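PDB 5MQO: Non-reducing end beta-L-arabinofuranosidase from Bacteroides thetaiotaomicron, which probably hydrolyses glycosidic bonds in plant pectin as a family GH127 glycoside hydrolase, possibly as an aceric acidase. Local coordinates for residues A[285-290]-A[317-322]; A[375-380]-A[441-446]; A[577-582]-A[601-606]; A[646-651]-A[669-674]. All coordinates share one frame; numbering follows the deposited sequence.

Interaction 1 of 4, residues A[285-290]-A[317-322]; sequences IPFRDQ and QQLMKN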
loop_
_atom_site.group_PDB
_atom_site.type_symbol
_atom_site.label_atom_id
_atom_site.label_comp_id
_atom_site.label_asym_id
_atom_site.label_seq_id
_atom_site.Cartn_x
_atom_site.Cartn_y
_atom_site.Cartn_z
ATOM N N ILE A 285 -15.288 -13.756 -17.343
ATOM C CA ILE A 285 -16.290 -14.546 -16.621
ATOM C C ILE A 285 -16.849 -13.703 -15.476
ATOM O O ILE A 285 -16.216 -12.741 -15.056
ATOM C CB ILE A 285 -15.676 -15.882 -16.106
ATOM C CG1 ILE A 285 -14.704 -15.661 -14.906
ATOM C CG2 ILE A 285 -14.976 -16.603 -17.262
ATOM C CD1 ILE A 285 -13.835 -16.849 -14.535
ATOM N N PRO A 286 -18.040 -14.047 -14.967
ATOM C CA PRO A 286 -18.578 -13.317 -13.812
ATOM C C PRO A 286 -17.676 -13.291 -12.588
ATOM O O PRO A 286 -16.828 -14.143 -12.439
ATOM C CB PRO A 286 -19.852 -14.095 -13.500
ATOM C CG PRO A 286 -20.288 -14.541 -14.846
ATOM C CD PRO A 286 -19.034 -14.988 -15.498
ATOM N N PHE A 287 -17.867 -12.326 -11.705
ATOM C CA PHE A 287 -17.009 -12.242 -10.535
ATOM C C PHE A 287 -17.116 -13.464 -9.647
ATOM O O PHE A 287 -16.115 -13.906 -9.095
ATOM C CB PHE A 287 -17.211 -10.980 -9.708
ATOM C CG PHE A 287 -16.290 -10.927 -8.540
ATOM C CD1 PHE A 287 -14.932 -10.696 -8.734
ATOM C CD2 PHE A 287 -16.742 -11.229 -7.253
ATOM C CE1 PHE A 287 -14.048 -10.695 -7.643
ATOM C CE2 PHE A 287 -15.868 -11.264 -6.170
ATOM C CZ PHE A 287 -14.529 -10.991 -6.354
ATOM N N ARG A 288 -18.301 -14.044 -9.537
ATOM C CA ARG A 288 -18.501 -15.137 -8.574
ATOM C C ARG A 288 -17.851 -16.439 -9.006
ATOM O O ARG A 288 -17.687 -17.329 -8.185
ATOM C CB ARG A 288 -19.983 -15.300 -8.258
ATOM C CG ARG A 288 -20.542 -14.049 -7.602
ATOM C CD ARG A 288 -22.006 -14.170 -7.184
ATOM N NE ARG A 288 -22.410 -13.050 -6.336
ATOM C CZ ARG A 288 -22.601 -11.793 -6.763
ATOM N NH1 ARG A 288 -22.444 -11.432 -8.053
ATOM N NH2 ARG A 288 -22.956 -10.864 -5.880
ATOM N N ASP A 289 -17.451 -16.526 -10.276
ATOM C CA ASP A 289 -16.679 -17.666 -10.810
ATOM C C ASP A 289 -15.174 -17.499 -10.663
ATOM O O ASP A 289 -14.455 -18.441 -10.893
ATOM C CB ASP A 289 -17.009 -17.916 -12.297
ATOM C CG ASP A 289 -18.489 -18.206 -12.533
ATOM O OD1 ASP A 289 -19.029 -19.138 -11.896
ATOM O OD2 ASP A 289 -19.116 -17.501 -13.357
ATOM N N GLN A 290 -14.702 -16.314 -10.288
ATOM C CA GLN A 290 -13.274 -16.019 -10.175
ATOM C C GLN A 290 -12.754 -16.420 -8.831
ATOM O O GLN A 290 -13.205 -15.876 -7.823
ATOM C CB GLN A 290 -13.011 -14.527 -10.341
ATOM C CG GLN A 290 -13.264 -14.011 -11.750
ATOM C CD GLN A 290 -13.065 -12.505 -11.868
ATOM O OE1 GLN A 290 -12.131 -11.921 -11.295
ATOM N NE2 GLN A 290 -13.931 -11.875 -12.644
ATOM N N GLN A 317 -21.874 -14.207 1.728
ATOM C CA GLN A 317 -20.734 -15.080 1.960
ATOM C C GLN A 317 -19.945 -15.444 0.702
ATOM O O GLN A 317 -18.723 -15.532 0.762
ATOM C CB GLN A 317 -21.162 -16.327 2.748
ATOM C CG GLN A 317 -21.440 -15.996 4.219
ATOM C CD GLN A 317 -21.893 -17.201 5.046
ATOM O OE1 GLN A 317 -23.005 -17.731 4.850
ATOM N NE2 GLN A 317 -21.038 -17.633 5.991
ATOM N N GLN A 318 -20.638 -15.619 -0.424
ATOM C CA GLN A 318 -20.003 -16.089 -1.665
ATOM C C GLN A 318 -18.869 -15.160 -2.051
ATOM O O GLN A 318 -17.789 -15.615 -2.331
ATOM C CB GLN A 318 -21.032 -16.242 -2.793
ATOM C CG GLN A 318 -20.470 -16.556 -4.181
ATOM C CD GLN A 318 -19.555 -17.773 -4.250
ATOM O OE1 GLN A 318 -19.820 -18.814 -3.646
ATOM N NE2 GLN A 318 -18.480 -17.651 -5.012
ATOM N N LEU A 319 -19.101 -13.861 -1.975
ATOM C CA LEU A 319 -18.039 -12.868 -2.188
ATOM C C LEU A 319 -16.739 -13.132 -1.377
ATOM O O LEU A 319 -15.645 -13.062 -1.921
ATOM C CB LEU A 319 -18.554 -11.470 -1.877
ATOM C CG LEU A 319 -19.785 -11.056 -2.669
ATOM C CD1 LEU A 319 -20.274 -9.721 -2.174
ATOM C CD2 LEU A 319 -19.492 -11.002 -4.158
ATOM N N MET A 320 -16.871 -13.450 -0.091
ATOM C CA MET A 320 -15.722 -13.802 0.758
ATOM C C MET A 320 -15.131 -15.162 0.375
ATOM O O MET A 320 -13.960 -15.402 0.606
ATOM C CB MET A 320 -16.132 -13.785 2.237
ATOM C CG MET A 320 -14.991 -13.715 3.258
ATOM S SD MET A 320 -13.884 -12.283 3.309
ATOM C CE MET A 320 -14.895 -11.009 2.544
ATOM N N LYS A 321 -15.927 -16.054 -0.206
ATOM C CA LYS A 321 -15.363 -17.285 -0.799
ATOM C C LYS A 321 -14.425 -16.958 -1.979
ATOM O O LYS A 321 -13.371 -17.556 -2.112
ATOM C CB LYS A 321 -16.465 -18.287 -1.211
ATOM C CG LYS A 321 -16.393 -19.634 -0.487
ATOM C CD LYS A 321 -17.750 -20.276 -0.142
ATOM C CE LYS A 321 -17.559 -21.313 0.975
ATOM N NZ LYS A 321 -18.621 -22.359 1.011
ATOM N N ASN A 322 -14.819 -15.991 -2.803
ATOM C CA ASN A 322 -13.992 -15.512 -3.888
ATOM C C ASN A 322 -12.826 -14.731 -3.351
ATOM O O ASN A 322 -11.695 -14.987 -3.732
ATOM C CB ASN A 322 -14.793 -14.659 -4.868
ATOM C CG ASN A 322 -15.919 -15.442 -5.526
ATOM O OD1 ASN A 322 -17.081 -15.229 -5.217
ATOM N ND2 ASN A 322 -15.573 -16.366 -6.425
#
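The 3-10 turn 287-289 leads into Q290, whose CA lies 6.3 Å from the CA of N322, the nearest backbone approach of the two segments. Within the helical GH127 catalytic domain this joins the loop between helices 258-270 and 297-314 to helix 317-333. The loop presents two carbonyls to the N322 amide, R288 O in the turn and Q290 O after it. N322 ND2 donates to R288 O at 2.9 Å, fairly straight at 157°, and to Q290 O at 2.8 Å on a more bent line; both times the nitrogen stands above the carbonyl plane. N322 OD1 accepts from Q318 NE2 at 2.8 Å, one helical turn earlier, and this glutamine nitrogen also binds Y291 OH. These bonds fix the rotation of the amide. An alanine at N322 would be likely to leave R288 O and Q290 O without their shared donor and to cost Q318 NE2 one of its two partners.

Beside this polar patch, F287 CE2 rests 3.8 Å from N322 CB, while L319 CD2 meets the ring at its edge. F287 gets there with CG turned opposite its own nitrogen (chi1 -179°). The same L319 methyl lies over one face of the R288 guanidinium, which D269 and E316 engage in salt bridges. The chemistry implies a polar tie, one asparagine joining two loop carbonyls to the helix, with apolar packing beside it.

Interaction 2 of 4, residues A[375-380]-A[441-446]; sequences NSTAHN and YTLRWP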
loop_
_atom_site.group_PDB
_atom_site.type_symbol
_atom_site.label_atom_id
_atom_site.label_comp_id
_atom_site.label_asym_id
_atom_site.label_seq_id
_atom_site.Cartn_x
_atom_site.Cartn_y
_atom_site.Cartn_z
ATOM N N ASN A 375 12.609 -10.549 -12.086
ATOM C CA ASN A 375 13.171 -9.515 -11.277
ATOM C C ASN A 375 13.421 -8.264 -12.100
ATOM O O ASN A 375 12.894 -7.199 -11.765
ATOM C CB ASN A 375 14.477 -10.028 -10.672
ATOM C CG ASN A 375 14.255 -11.040 -9.558
ATOM O OD1 ASN A 375 14.354 -12.258 -9.753
ATOM N ND2 ASN A 375 13.984 -10.528 -8.363
ATOM N N SER A 376 14.248 -8.392 -13.143
ATOM C CA SER A 376 14.553 -7.296 -14.061
ATOM C C SER A 376 13.310 -6.792 -14.771
ATOM O O SER A 376 13.201 -5.593 -15.010
ATOM C CB SER A 376 15.582 -7.690 -15.133
ATOM O OG SER A 376 16.808 -8.170 -14.596
ATOM N N THR A 377 12.381 -7.682 -15.111
ATOM C CA THR A 377 11.195 -7.280 -15.819
ATOM C C THR A 377 9.929 -7.259 -14.966
ATOM O O THR A 377 8.832 -7.204 -15.521
ATOM C CB THR A 377 10.979 -8.155 -17.067
ATOM O OG1 THR A 377 10.882 -9.519 -16.670
ATOM C CG2 THR A 377 12.156 -7.996 -18.046
ATOM N N ALA A 378 10.048 -7.270 -13.642
ATOM C CA ALA A 378 8.871 -7.043 -12.774
ATOM C C ALA A 378 8.306 -5.674 -13.071
ATOM O O ALA A 378 9.050 -4.693 -13.090
ATOM C CB ALA A 378 9.241 -7.123 -11.311
ATOM N N HIS A 379 7.012 -5.617 -13.359
ATOM C CA HIS A 379 6.345 -4.351 -13.698
ATOM C C HIS A 379 6.084 -3.601 -12.399
ATOM O O HIS A 379 6.697 -2.571 -12.173
ATOM C CB HIS A 379 5.061 -4.599 -14.496
ATOM C CG HIS A 379 4.427 -3.358 -15.025
ATOM N ND1 HIS A 379 4.771 -2.811 -16.238
ATOM C CD2 HIS A 379 3.458 -2.566 -14.517
ATOM C CE1 HIS A 379 4.045 -1.723 -16.451
ATOM N NE2 HIS A 379 3.239 -1.555 -15.419
ATOM N N ASN A 380 5.229 -4.143 -11.533
ATOM C CA ASN A 380 4.980 -3.578 -10.197
ATOM C C ASN A 380 4.713 -2.072 -10.180
ATOM O O ASN A 380 5.299 -1.286 -9.430
ATOM C CB ASN A 380 6.138 -3.926 -9.308
ATOM C CG ASN A 380 6.274 -5.409 -9.110
ATOM O OD1 ASN A 380 5.305 -6.170 -9.271
ATOM N ND2 ASN A 380 7.479 -5.838 -8.736
ATOM N N TYR A 441 17.850 -4.855 -23.737
ATOM C CA TYR A 441 16.698 -4.106 -24.267
ATOM C C TYR A 441 16.348 -3.031 -23.250
ATOM O O TYR A 441 16.781 -3.104 -22.092
ATOM C CB TYR A 441 15.483 -5.035 -24.538
ATOM C CG TYR A 441 15.253 -6.058 -23.469
ATOM C CD1 TYR A 441 14.491 -5.754 -22.339
ATOM C CD2 TYR A 441 15.814 -7.329 -23.561
ATOM C CE1 TYR A 441 14.290 -6.698 -21.335
ATOM C CE2 TYR A 441 15.618 -8.275 -22.554
ATOM C CZ TYR A 441 14.863 -7.947 -21.448
ATOM O OH TYR A 441 14.663 -8.855 -20.457
ATOM N N THR A 442 15.572 -2.043 -23.691
ATOM C CA THR A 442 15.084 -0.963 -22.811
ATOM C C THR A 442 13.605 -1.147 -22.541
ATOM O O THR A 442 12.796 -0.971 -23.438
ATOM C CB THR A 442 15.322 0.417 -23.439
ATOM O OG1 THR A 442 16.726 0.684 -23.429
ATOM C CG2 THR A 442 14.587 1.522 -22.663
ATOM N N LEU A 443 13.258 -1.488 -21.303
ATOM C CA LEU A 443 11.862 -1.636 -20.910
ATOM C C LEU A 443 11.179 -0.277 -20.939
ATOM O O LEU A 443 11.844 0.743 -20.756
ATOM C CB LEU A 443 11.756 -2.249 -19.504
ATOM C CG LEU A 443 12.177 -3.742 -19.394
ATOM C CD1 LEU A 443 12.538 -4.127 -17.960
ATOM C CD2 LEU A 443 11.122 -4.706 -19.940
ATOM N N ARG A 444 9.867 -0.268 -21.185
ATOM C CA ARG A 444 9.024 0.915 -21.019
ATOM C C ARG A 444 9.200 1.524 -19.633
ATOM O O ARG A 444 9.378 0.813 -18.652
ATOM C CB ARG A 444 7.525 0.572 -21.123
ATOM C CG ARG A 444 6.996 -0.025 -22.429
ATOM C CD ARG A 444 5.472 0.049 -22.509
ATOM N NE ARG A 444 4.786 -0.895 -21.616
ATOM C CZ ARG A 444 4.402 -2.143 -21.914
ATOM N NH1 ARG A 444 4.630 -2.676 -23.111
ATOM N NH2 ARG A 444 3.784 -2.875 -20.990
ATOM N N TRP A 445 9.081 2.844 -19.555
ATOM C CA TRP A 445 9.046 3.604 -18.291
ATOM C C TRP A 445 10.443 3.798 -17.711
ATOM O O TRP A 445 11.248 2.865 -17.689
ATOM C CB TRP A 445 8.049 3.030 -17.237
ATOM C CG TRP A 445 6.767 2.656 -17.860
ATOM C CD1 TRP A 445 6.216 1.409 -17.919
ATOM C CD2 TRP A 445 5.907 3.514 -18.615
ATOM N NE1 TRP A 445 5.037 1.439 -18.634
ATOM C CE2 TRP A 445 4.825 2.718 -19.079
ATOM C CE3 TRP A 445 5.940 4.883 -18.948
ATOM C CZ2 TRP A 445 3.779 3.246 -19.859
ATOM C CZ3 TRP A 445 4.894 5.414 -19.730
ATOM C CH2 TRP A 445 3.831 4.592 -20.175
ATOM N N PRO A 446 10.739 5.034 -17.250
ATOM C CA PRO A 446 12.078 5.305 -16.721
ATOM C C PRO A 446 12.435 4.438 -15.506
ATOM O O PRO A 446 11.548 3.973 -14.771
ATOM C CB PRO A 446 12.015 6.794 -16.350
ATOM C CG PRO A 446 10.562 7.084 -16.146
ATOM C CD PRO A 446 9.839 6.202 -17.116
#
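Next to H379, which meets W445 across the contact, N380 O is gripped by two side-chain amides, ND2 of N431 and ND2 of N385. Between 375-380 and 441-446 there is no hydrogen bond; they touch through methyl groups, one backbone oxygen and aromatic rims. T377 CG2 is the main probe. It lies 3.6 Å from Y441 OH, at the edge of the tyrosine ring and near its plane, and 3.9 Å from L443 CD1. With T377 OG1 set between its own N and C (chi1 58°), this methyl is the branch turned to the opposite loop. L443 also pushes CD1 to the backbone, 3.4 Å from S376 O.

At the other end, H379 CE1 comes to 4.0 Å from W445 NE1. The imidazole and the five-membered ring of the indole meet rim to rim, their planes 82° apart, and neither stacks on the other. The indole is steadied from its own loop: R444 CB sits over one face, toward the rim, and W445 NE1 lies in the plane of the R444 guanidinium at its edge. R444 is anchored by a salt bridge to D346 and by Y345 O, and the Y345 ring packs edge-to-face with H379, which joins both loops through one neighbour. In the catalytic region these loops, which meet near the surface, lead into helices 382-399 and 458-466, which the C383-C458 disulfide links.

Interaction 3 of 4, residues A[577-582]-A[601-606]; sequences MDMPVC and RGPLVY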
loop_
_atom_site.group_PDB
_atom_site.type_symbol
_atom_site.label_atom_id
_atom_site.label_comp_id
_atom_site.label_asym_id
_atom_site.label_seq_id
_atom_site.Cartn_x
_atom_site.Cartn_y
_atom_site.Cartn_z
ATOM N N MET A 577 9.812 -6.364 20.483
ATOM C CA MET A 577 9.907 -7.358 19.390
ATOM C C MET A 577 11.368 -7.560 19.087
ATOM O O MET A 577 12.082 -6.591 18.931
ATOM C CB MET A 577 9.200 -6.863 18.107
ATOM C CG MET A 577 7.675 -6.763 18.212
ATOM S SD MET A 577 6.819 -5.710 16.988
ATOM C CE MET A 577 7.251 -4.083 17.569
ATOM N N ASP A 578 11.829 -8.802 19.043
ATOM C CA ASP A 578 13.161 -9.070 18.514
ATOM C C ASP A 578 13.126 -8.767 17.046
ATOM O O ASP A 578 12.198 -9.160 16.355
ATOM C CB ASP A 578 13.567 -10.525 18.674
ATOM C CG ASP A 578 14.093 -10.838 20.053
ATOM O OD1 ASP A 578 13.958 -9.997 20.995
ATOM O OD2 ASP A 578 14.643 -11.957 20.178
ATOM N N MET A 579 14.152 -8.088 16.571
ATOM C CA MET A 579 14.215 -7.673 15.197
ATOM C C MET A 579 15.571 -8.037 14.613
ATOM O O MET A 579 16.354 -7.182 14.231
ATOM C CB MET A 579 13.932 -6.181 15.122
ATOM C CG MET A 579 13.713 -5.721 13.703
ATOM S SD MET A 579 13.548 -3.957 13.562
ATOM C CE MET A 579 11.850 -3.783 14.051
ATOM N N PRO A 580 15.862 -9.324 14.531
ATOM C CA PRO A 580 17.133 -9.745 13.919
ATOM C C PRO A 580 17.132 -9.613 12.402
ATOM O O PRO A 580 16.106 -9.300 11.812
ATOM C CB PRO A 580 17.202 -11.222 14.268
ATOM C CG PRO A 580 15.761 -11.652 14.236
ATOM C CD PRO A 580 14.986 -10.475 14.823
ATOM N N VAL A 581 18.290 -9.847 11.794
ATOM C CA VAL A 581 18.444 -9.873 10.339
ATOM C C VAL A 581 17.949 -11.222 9.895
ATOM O O VAL A 581 18.307 -12.219 10.509
ATOM C CB VAL A 581 19.917 -9.683 9.930
ATOM C CG1 VAL A 581 20.190 -10.162 8.515
ATOM C CG2 VAL A 581 20.326 -8.227 10.077
ATOM N N CYS A 582 17.103 -11.243 8.859
ATOM C CA CYS A 582 16.583 -12.492 8.277
ATOM C C CYS A 582 17.009 -12.695 6.858
ATOM O O CYS A 582 17.059 -11.740 6.082
ATOM C CB CYS A 582 15.067 -12.549 8.298
ATOM S SG CYS A 582 14.555 -12.960 9.935
ATOM N N ARG A 601 14.977 -7.132 7.572
ATOM C CA ARG A 601 15.146 -6.845 8.993
ATOM C C ARG A 601 13.859 -6.190 9.445
ATOM O O ARG A 601 13.472 -5.112 8.946
ATOM C CB ARG A 601 16.340 -5.925 9.262
ATOM C CG ARG A 601 16.488 -5.527 10.717
ATOM C CD ARG A 601 17.902 -5.111 11.117
ATOM N NE ARG A 601 17.910 -4.920 12.577
ATOM C CZ ARG A 601 17.658 -3.776 13.227
ATOM N NH1 ARG A 601 17.447 -2.607 12.591
ATOM N NH2 ARG A 601 17.646 -3.800 14.554
ATOM N N GLY A 602 13.172 -6.847 10.371
ATOM C CA GLY A 602 11.854 -6.391 10.717
ATOM C C GLY A 602 11.015 -6.422 9.447
ATOM O O GLY A 602 11.036 -7.456 8.733
ATOM N N PRO A 603 10.309 -5.297 9.138
ATOM C CA PRO A 603 9.404 -5.182 7.995
ATOM C C PRO A 603 10.034 -4.700 6.700
ATOM O O PRO A 603 9.340 -4.678 5.659
ATOM C CB PRO A 603 8.386 -4.153 8.465
ATOM C CG PRO A 603 9.189 -3.221 9.315
ATOM C CD PRO A 603 10.281 -4.060 9.959
ATOM N N LEU A 604 11.309 -4.325 6.734
ATOM C CA LEU A 604 11.956 -3.771 5.545
ATOM C C LEU A 604 12.662 -4.845 4.763
ATOM O O LEU A 604 13.482 -5.577 5.295
ATOM C CB LEU A 604 12.960 -2.679 5.907
ATOM C CG LEU A 604 12.355 -1.447 6.599
ATOM C CD1 LEU A 604 13.449 -0.443 6.931
ATOM C CD2 LEU A 604 11.264 -0.770 5.776
ATOM N N VAL A 605 12.342 -4.937 3.489
ATOM C CA VAL A 605 13.113 -5.751 2.539
ATOM C C VAL A 605 14.343 -4.945 2.207
ATOM O O VAL A 605 14.252 -3.733 1.946
ATOM C CB VAL A 605 12.289 -6.040 1.259
ATOM C CG1 VAL A 605 13.132 -6.709 0.166
ATOM C CG2 VAL A 605 11.078 -6.869 1.647
ATOM N N TYR A 606 15.489 -5.601 2.256
ATOM C CA TYR A 606 16.729 -4.940 1.899
ATOM C C TYR A 606 17.148 -5.309 0.479
ATOM O O TYR A 606 16.717 -6.328 -0.078
ATOM C CB TYR A 606 17.832 -5.260 2.914
ATOM C CG TYR A 606 17.808 -4.333 4.109
ATOM C CD1 TYR A 606 16.860 -4.493 5.123
ATOM C CD2 TYR A 606 18.711 -3.297 4.216
ATOM C CE1 TYR A 606 16.810 -3.635 6.206
ATOM C CE2 TYR A 606 18.693 -2.447 5.296
ATOM C CZ TYR A 606 17.736 -2.617 6.296
ATOM O OH TYR A 606 17.688 -1.767 7.375
#
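Residues 579-581 run alongside a tight turn at 601-604, with M579 CA 5.2 Å from G602 CA and V581 CA 4.7 Å from R601 CA. M579 lays its side chain against the turn: CG lies 3.6 Å from G602 N, and the bend at chi3 (-80°) swings CE round toward P603 CD. Its sulfur is placed over the centre of the R601 guanidinium, with SD 4.1 Å from CZ. The extended arginine crosses the methionine at about a right angle, and R601 NE makes a weak, strongly bent bond (123°) to M579 O at 3.2 Å. Its far end is held more firmly outside, where NH1 binds W511 O.

The turn is a type II' beta turn closing the hairpin of strands 596-601 and 604-609, with G602 and P603 at its corners and reciprocal backbone bonds between R601 and L604. G602 has a positive phi of 59°, and any beta carbon there would run into M579 SD and P603 CD. On the other flank V581 CG2 packs 4.1 Å from R601 CD, and both side chains also touch L645 of strand 640-651. N414, from helix 402-416, takes hold of the hairpin through P603 O and V605 N.

Interaction 4 of 4, residues A[646-651]-A[669-674]; sequences EGKARL and EKTVDI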
loop_
_atom_site.group_PDB
_atom_site.type_symbol
_atom_site.label_atom_id
_atom_site.label_comp_id
_atom_site.label_asym_id
_atom_site.label_seq_id
_atom_site.Cartn_x
_atom_site.Cartn_y
_atom_site.Cartn_z
ATOM N N GLU A 646 25.902 -4.058 7.205
ATOM C CA GLU A 646 27.270 -4.195 6.702
ATOM C C GLU A 646 27.759 -5.585 7.012
ATOM O O GLU A 646 27.481 -6.122 8.098
ATOM C CB GLU A 646 28.192 -3.190 7.365
ATOM C CG GLU A 646 27.989 -1.755 6.901
ATOM C CD GLU A 646 28.822 -0.733 7.668
ATOM O OE1 GLU A 646 29.664 -1.112 8.539
ATOM O OE2 GLU A 646 28.612 0.465 7.376
ATOM N N GLY A 647 28.482 -6.168 6.059
ATOM C CA GLY A 647 29.022 -7.504 6.225
ATOM C C GLY A 647 29.941 -7.924 5.095
ATOM O O GLY A 647 30.191 -7.154 4.137
ATOM N N LYS A 648 30.430 -9.158 5.219
ATOM C CA LYS A 648 31.404 -9.714 4.301
ATOM C C LYS A 648 30.743 -10.804 3.463
ATOM O O LYS A 648 30.427 -11.915 3.955
ATOM C CB LYS A 648 32.602 -10.262 5.070
ATOM C CG LYS A 648 33.733 -10.743 4.156
ATOM C CD LYS A 648 35.122 -10.411 4.718
ATOM C CE LYS A 648 35.437 -8.938 4.480
ATOM N NZ LYS A 648 36.482 -8.374 5.353
ATOM N N ALA A 649 30.516 -10.455 2.196
ATOM C CA ALA A 649 29.917 -11.345 1.208
ATOM C C ALA A 649 31.021 -12.179 0.572
ATOM O O ALA A 649 32.182 -11.842 0.703
ATOM C CB ALA A 649 29.217 -10.512 0.156
ATOM N N ARG A 650 30.681 -13.259 -0.107
ATOM C CA ARG A 650 31.701 -13.980 -0.880
ATOM C C ARG A 650 31.720 -13.448 -2.308
ATOM O O ARG A 650 30.705 -13.006 -2.831
ATOM C CB ARG A 650 31.467 -15.482 -0.816
ATOM C CG ARG A 650 31.564 -16.006 0.621
ATOM C CD ARG A 650 31.287 -17.492 0.778
ATOM N NE ARG A 650 32.026 -18.240 -0.240
ATOM C CZ ARG A 650 31.735 -19.476 -0.628
ATOM N NH1 ARG A 650 30.729 -20.154 -0.065
ATOM N NH2 ARG A 650 32.459 -20.039 -1.591
ATOM N N LEU A 651 32.880 -13.442 -2.933
ATOM C CA LEU A 651 33.009 -12.845 -4.252
ATOM C C LEU A 651 33.346 -13.919 -5.258
ATOM O O LEU A 651 34.296 -14.698 -5.049
ATOM C CB LEU A 651 34.100 -11.781 -4.258
ATOM C CG LEU A 651 34.378 -11.108 -5.604
ATOM C CD1 LEU A 651 33.217 -10.215 -5.973
ATOM C CD2 LEU A 651 35.677 -10.316 -5.581
ATOM N N GLU A 669 36.672 -18.166 -4.131
ATOM C CA GLU A 669 37.484 -18.244 -2.920
ATOM C C GLU A 669 37.611 -16.928 -2.166
ATOM O O GLU A 669 37.975 -16.951 -1.007
ATOM C CB GLU A 669 38.885 -18.759 -3.250
ATOM C CG GLU A 669 38.918 -20.174 -3.832
ATOM C CD GLU A 669 40.150 -20.453 -4.706
ATOM O OE1 GLU A 669 40.489 -19.613 -5.585
ATOM O OE2 GLU A 669 40.761 -21.537 -4.531
ATOM N N LYS A 670 37.303 -15.795 -2.791
ATOM C CA LYS A 670 37.533 -14.463 -2.169
ATOM C C LYS A 670 36.344 -13.927 -1.338
ATOM O O LYS A 670 35.284 -14.566 -1.258
ATOM C CB LYS A 670 37.904 -13.433 -3.244
ATOM C CG LYS A 670 39.013 -13.896 -4.152
ATOM C CD LYS A 670 39.409 -12.847 -5.168
ATOM C CE LYS A 670 40.357 -13.482 -6.187
ATOM N NZ LYS A 670 41.357 -12.532 -6.756
ATOM N N THR A 671 36.534 -12.757 -0.720
ATOM C CA THR A 671 35.468 -12.064 0.021
ATOM C C THR A 671 35.451 -10.581 -0.279
ATOM O O THR A 671 36.396 -10.041 -0.810
ATOM C CB THR A 671 35.584 -12.246 1.554
ATOM O OG1 THR A 671 36.859 -11.782 2.022
ATOM C CG2 THR A 671 35.366 -13.710 1.948
ATOM N N VAL A 672 34.348 -9.929 0.031
ATOM C CA VAL A 672 34.247 -8.489 -0.202
ATOM C C VAL A 672 33.213 -7.841 0.729
ATOM O O VAL A 672 32.205 -8.453 1.086
ATOM C CB VAL A 672 33.981 -8.136 -1.703
ATOM C CG1 VAL A 672 32.546 -8.489 -2.129
ATOM C CG2 VAL A 672 34.301 -6.665 -1.981
ATOM N N ASP A 673 33.524 -6.615 1.141
ATOM C CA ASP A 673 32.669 -5.834 2.019
ATOM C C ASP A 673 31.520 -5.329 1.139
ATOM O O ASP A 673 31.756 -4.768 0.045
ATOM C CB ASP A 673 33.420 -4.636 2.683
ATOM C CG ASP A 673 34.512 -5.065 3.721
ATOM O OD1 ASP A 673 34.772 -6.272 3.902
ATOM O OD2 ASP A 673 35.132 -4.169 4.350
ATOM N N ILE A 674 30.290 -5.571 1.611
ATOM C CA ILE A 674 29.080 -5.012 1.016
ATOM C C ILE A 674 28.317 -4.267 2.089
ATOM O O ILE A 674 28.503 -4.481 3.289
ATOM C CB ILE A 674 28.165 -6.089 0.388
ATOM C CG1 ILE A 674 27.652 -7.101 1.431
ATOM C CG2 ILE A 674 28.899 -6.842 -0.715
ATOM C CD1 ILE A 674 26.465 -7.903 0.946
#
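G647 and I674 bond to each other in both directions, G647 N to I674 O at 3.2 Å and I674 N to G647 O at 3.0 Å, as a hydrogen-bonded pair of antiparallel beta strands. Strands 640-651 and 670-678 are neighbours in the C-terminal beta domain. A649 and V672 repeat the pattern, with A649 N 2.8 Å from V672 O and V672 N 3.0 Å from A649 O. The axes of 646-651 and 670-674 are 138° apart in direction, so this part of the pair is clearly twisted.

On the buried face, I674 CG2 lies 3.8 Å from A649 CB and I674 CD1 3.9 Å from the same methyl. I674 CG1 occupies the crowded position between its backbone N and carbonyl carbon (chi1 62°), which turns CG2 to the alanine; with chi2 extended (163°), CD1 reaches it too. Further along this face, L651 CB touches V672 CG1 at 4.2 Å. A serine in place of I674 would probably open a gap beside A649 and leave the hydrophobic layer without its branched filler.

The opposite face is polar. K648 folds across T671, its CD 3.5 Å from T671 OG1, and the ammonium points to D673, a salt bridge whose exact geometry is doubtful in the model.

In the next shell, strand 622-625, paired with 640-651 in the same curled sheet, adds I622 and I624 to the apolar side. Its L623 bonds the R650 backbone, and R650 NH2 reaches round to hydrogen-bond A668 O.

Overall arrangement
Interactions 1 and 2 belong to the catalytic region, their centres about 32 Å apart. The first is partly buried and held by polar side-chain bonds to loop carbonyls, whereas the second is a surface contact of methyls and aromatic rims without a direct hydrogen bond. Interactions 3 and 4 reach the same C-terminal sheet, where strands 604-609 and 670-678 are neighbours; their nearest atoms are about 8 Å apart. Interaction 3 packs a methionine and an arginine at a hairpin turn, while interaction 4 relies on backbone pairing with one apolar and one polar side. Interaction 4 lies farthest from the chain centre, and about 50 Å from interaction 1 between centres.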